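Local atomic coordinates of flavodoxin (Lactobacillus reuteri, PDB entry 5VEG), a protein that binds FMN and probably serves as a low-potential electron donor to redox enzymes, in association with a 1,2-propanediol utilization bacterial microcompartment. Residues L58-T63 with G171-A176. Sequence-based numbering, arbitrary orientation.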
ATOM      1  N   LEU A  58      -5.664   4.388  15.292  1.00 37.99           N
ATOM      2  CA  LEU A  58      -5.353   3.190  16.058  1.00 37.55           C
ATOM      3  C   LEU A  58      -4.038   3.331  16.821  1.00 40.98           C
ATOM      4  O   LEU A  58      -3.420   2.317  17.158  1.00 42.74           O
ATOM      5  CB  LEU A  58      -5.305   1.961  15.145  1.00 34.56           C
ATOM      6  CG  LEU A  58      -6.616   1.493  14.501  1.00 42.82           C
ATOM      7  CD1 LEU A  58      -6.330   0.516  13.382  1.00 40.13           C
ATOM      8  CD2 LEU A  58      -7.537   0.853  15.528  1.00 41.48           C
ATOM      9  N   ASN A  59      -3.593   4.570  17.064  1.00 40.01           N
ATOM     10  CA  ASN A  59      -2.408   4.881  17.876  1.00 42.83           C
ATOM     11  C   ASN A  59      -1.121   4.409  17.210  1.00 48.44           C
ATOM     12  O   ASN A  59      -0.225   3.885  17.862  1.00 52.89           O
ATOM     13  CB  ASN A  59      -2.510   4.302  19.292  1.00 43.02           C
ATOM     14  CG  ASN A  59      -3.795   4.697  19.992  1.00 53.06           C
ATOM     15  OD1 ASN A  59      -4.163   5.871  20.017  1.00 49.36           O
ATOM     16  ND2 ASN A  59      -4.492   3.713  20.554  1.00 46.84           N
ATOM     17  N   VAL A  60      -1.025   4.595  15.905  1.00 46.83           N
ATOM     18  CA  VAL A  60       0.183   4.286  15.154  1.00 40.91           C
ATOM     19  C   VAL A  60       0.798   5.609  14.722  1.00 40.83           C
ATOM     20  O   VAL A  60       0.080   6.531  14.321  1.00 40.70           O
ATOM     21  CB  VAL A  60      -0.141   3.380  13.944  1.00 36.97           C
ATOM     22  CG1 VAL A  60       1.091   3.145  13.082  1.00 35.44           C
ATOM     23  CG2 VAL A  60      -0.709   2.062  14.420  1.00 34.27           C
ATOM     24  N   LYS A  61       2.120   5.724  14.826  1.00 42.51           N
ATOM     25  CA  LYS A  61       2.799   6.893  14.279  1.00 42.00           C
ATOM     26  C   LYS A  61       3.129   6.603  12.822  1.00 42.35           C
ATOM     27  O   LYS A  61       3.849   5.641  12.530  1.00 35.92           O
ATOM     28  CB  LYS A  61       4.050   7.260  15.078  1.00 42.01           C
ATOM     29  CG  LYS A  61       3.797   7.383  16.573  1.00 59.50           C
ATOM     30  CD  LYS A  61       4.835   6.633  17.399  1.00 67.76           C
ATOM     31  CE  LYS A  61       4.230   6.211  18.727  1.00 66.36           C
ATOM     32  NZ  LYS A  61       3.557   4.893  18.548  1.00 64.80           N
ATOM     33  N   VAL A  62       2.589   7.427  11.920  1.00 36.63           N
ATOM     34  CA  VAL A  62       2.557   7.148  10.489  1.00 32.82           C
ATOM     35  C   VAL A  62       3.436   8.148   9.756  1.00 31.81           C
ATOM     36  O   VAL A  62       3.301   9.361   9.946  1.00 32.42           O
ATOM     37  CB  VAL A  62       1.122   7.205   9.931  1.00 38.43           C
ATOM     38  CG1 VAL A  62       1.140   7.030   8.402  1.00 29.73           C
ATOM     39  CG2 VAL A  62       0.236   6.158  10.578  1.00 33.32           C
ATOM     40  N   THR A  63       4.309   7.636   8.899  1.00 28.59           N
ATOM     41  CA  THR A  63       4.975   8.432   7.879  1.00 40.01           C
ATOM     42  C   THR A  63       4.291   8.167   6.541  1.00 34.93           C
ATOM     43  O   THR A  63       3.992   7.014   6.210  1.00 31.16           O
ATOM     44  CB  THR A  63       6.460   8.074   7.796  1.00 41.87           C
ATOM     45  OG1 THR A  63       7.027   8.099   9.112  1.00 49.52           O
ATOM     46  CG2 THR A  63       7.204   9.052   6.899  1.00 31.39           C
ATOM     47  N   GLY A 171      -6.504  -4.658  10.640  1.00 35.18           N
ATOM     48  CA  GLY A 171      -5.781  -5.902  10.439  1.00 27.83           C
ATOM     49  C   GLY A 171      -4.277  -5.737  10.577  1.00 31.05           C
ATOM     50  O   GLY A 171      -3.606  -6.572  11.190  1.00 36.68           O
ATOM     51  N   LEU A 172      -3.728  -4.666  10.000  1.00 28.07           N
ATOM     52  CA  LEU A 172      -2.291  -4.432  10.082  1.00 27.72           C
ATOM     53  C   LEU A 172      -1.858  -4.259  11.534  1.00 33.86           C
ATOM     54  O   LEU A 172      -0.875  -4.861  11.976  1.00 31.86           O
ATOM     55  CB  LEU A 172      -1.903  -3.198   9.263  1.00 27.64           C
ATOM     56  CG  LEU A 172      -2.285  -3.129   7.775  1.00 31.77           C
ATOM     57  CD1 LEU A 172      -2.022  -1.731   7.229  1.00 24.40           C
ATOM     58  CD2 LEU A 172      -1.533  -4.183   6.972  1.00 27.72           C
ATOM     59  N   VAL A 173      -2.600  -3.443  12.287  1.00 36.77           N
ATOM     60  CA  VAL A 173      -2.247  -3.170  13.681  1.00 36.17           C
ATOM     61  C   VAL A 173      -2.305  -4.449  14.503  1.00 39.12           C
ATOM     62  O   VAL A 173      -1.352  -4.797  15.209  1.00 39.28           O
ATOM     63  CB  VAL A 173      -3.169  -2.082  14.264  1.00 33.85           C
ATOM     64  CG1 VAL A 173      -2.848  -1.844  15.745  1.00 43.35           C
ATOM     65  CG2 VAL A 173      -3.015  -0.799  13.492  1.00 31.06           C
ATOM     66  N   LYS A 174      -3.416  -5.182  14.420  1.00 35.45           N
ATOM     67  CA  LYS A 174      -3.504  -6.414  15.197  1.00 39.97           C
ATOM     68  C   LYS A 174      -2.397  -7.390  14.810  1.00 47.65           C
ATOM     69  O   LYS A 174      -1.756  -7.993  15.684  1.00 40.75           O
ATOM     70  CB  LYS A 174      -4.886  -7.046  15.043  1.00 40.62           C
ATOM     71  CG  LYS A 174      -5.994  -6.348  15.868  1.00 47.93           C
ATOM     72  CD  LYS A 174      -5.440  -5.456  17.009  1.00 59.60           C
ATOM     73  CE  LYS A 174      -5.182  -6.212  18.320  1.00 57.45           C
ATOM     74  NZ  LYS A 174      -4.198  -5.488  19.186  1.00 59.08           N
ATOM     75  N   THR A 175      -2.114  -7.513  13.507  1.00 34.64           N
ATOM     76  CA  THR A 175      -1.040  -8.398  13.064  1.00 36.88           C
ATOM     77  C   THR A 175       0.309  -7.939  13.603  1.00 38.43           C
ATOM     78  O   THR A 175       1.110  -8.758  14.067  1.00 39.76           O
ATOM     79  CB  THR A 175      -1.019  -8.465  11.529  1.00 33.65           C
ATOM     80  OG1 THR A 175      -2.277  -8.952  11.058  1.00 32.07           O
ATOM     81  CG2 THR A 175       0.063  -9.396  11.025  1.00 35.44           C
ATOM     82  N   ALA A 176       0.579  -6.630  13.556  1.00 33.92           N
ATOM     83  CA  ALA A 176       1.868  -6.121  14.008  1.00 39.60           C
ATOM     84  C   ALA A 176       1.988  -6.081  15.523  1.00 45.67           C
ATOM     85  O   ALA A 176       3.106  -6.089  16.037  1.00 45.81           O
ATOM     86  CB  ALA A 176       2.117  -4.722  13.450  1.00 32.45           C
TER
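In Val-173 the methyl CG1 is trans to the main-chain nitrogen (chi1 177°), and the other methyl, CG2, is directed at Leu-58 and Val-60. Val-60 has nearly the same first torsion (175°), and its own CG2 faces the helix. Leu-58 and Val-60 therefore both rest on one methyl of Val-173. CD1 of Leu-58 lies 3.6 Å from CG2 of Val-173, and CB of Leu-58 is also close to it, at 3.9 Å. The side chains of Leu-58 and Val-173 meet at a slant. From the strand side, CG2 of Val-60 comes to 3.8 Å from the same Val-173 methyl, the two valines running past each other in opposite directions. No hydrogen bond joins the segments, so the contact is purely van der Waals and small. Val-60 and Val-173 are buried, while Leu-58 is partly exposed.

Leu-58 precedes Asn-59, the C-prime residue of the Schellman motif that ends helix 43-56. In 171-176, N and OG1 of Thr-175 reach Gly-171 O from opposite faces of its carbonyl plane, with OG1 2.7 Å from that oxygen and tilted 34° from the plane.

The contact joins the C-terminal helix 159-176, which lies over one face of the five-stranded parallel flavodoxin sheet, to the outermost strand 60-66 and the turn before it. Val-173 also touches Leu-31 of strand 31-38 and Leu-55 of helix 43-56, and Leu-172 continues the packing onto strand 80-85.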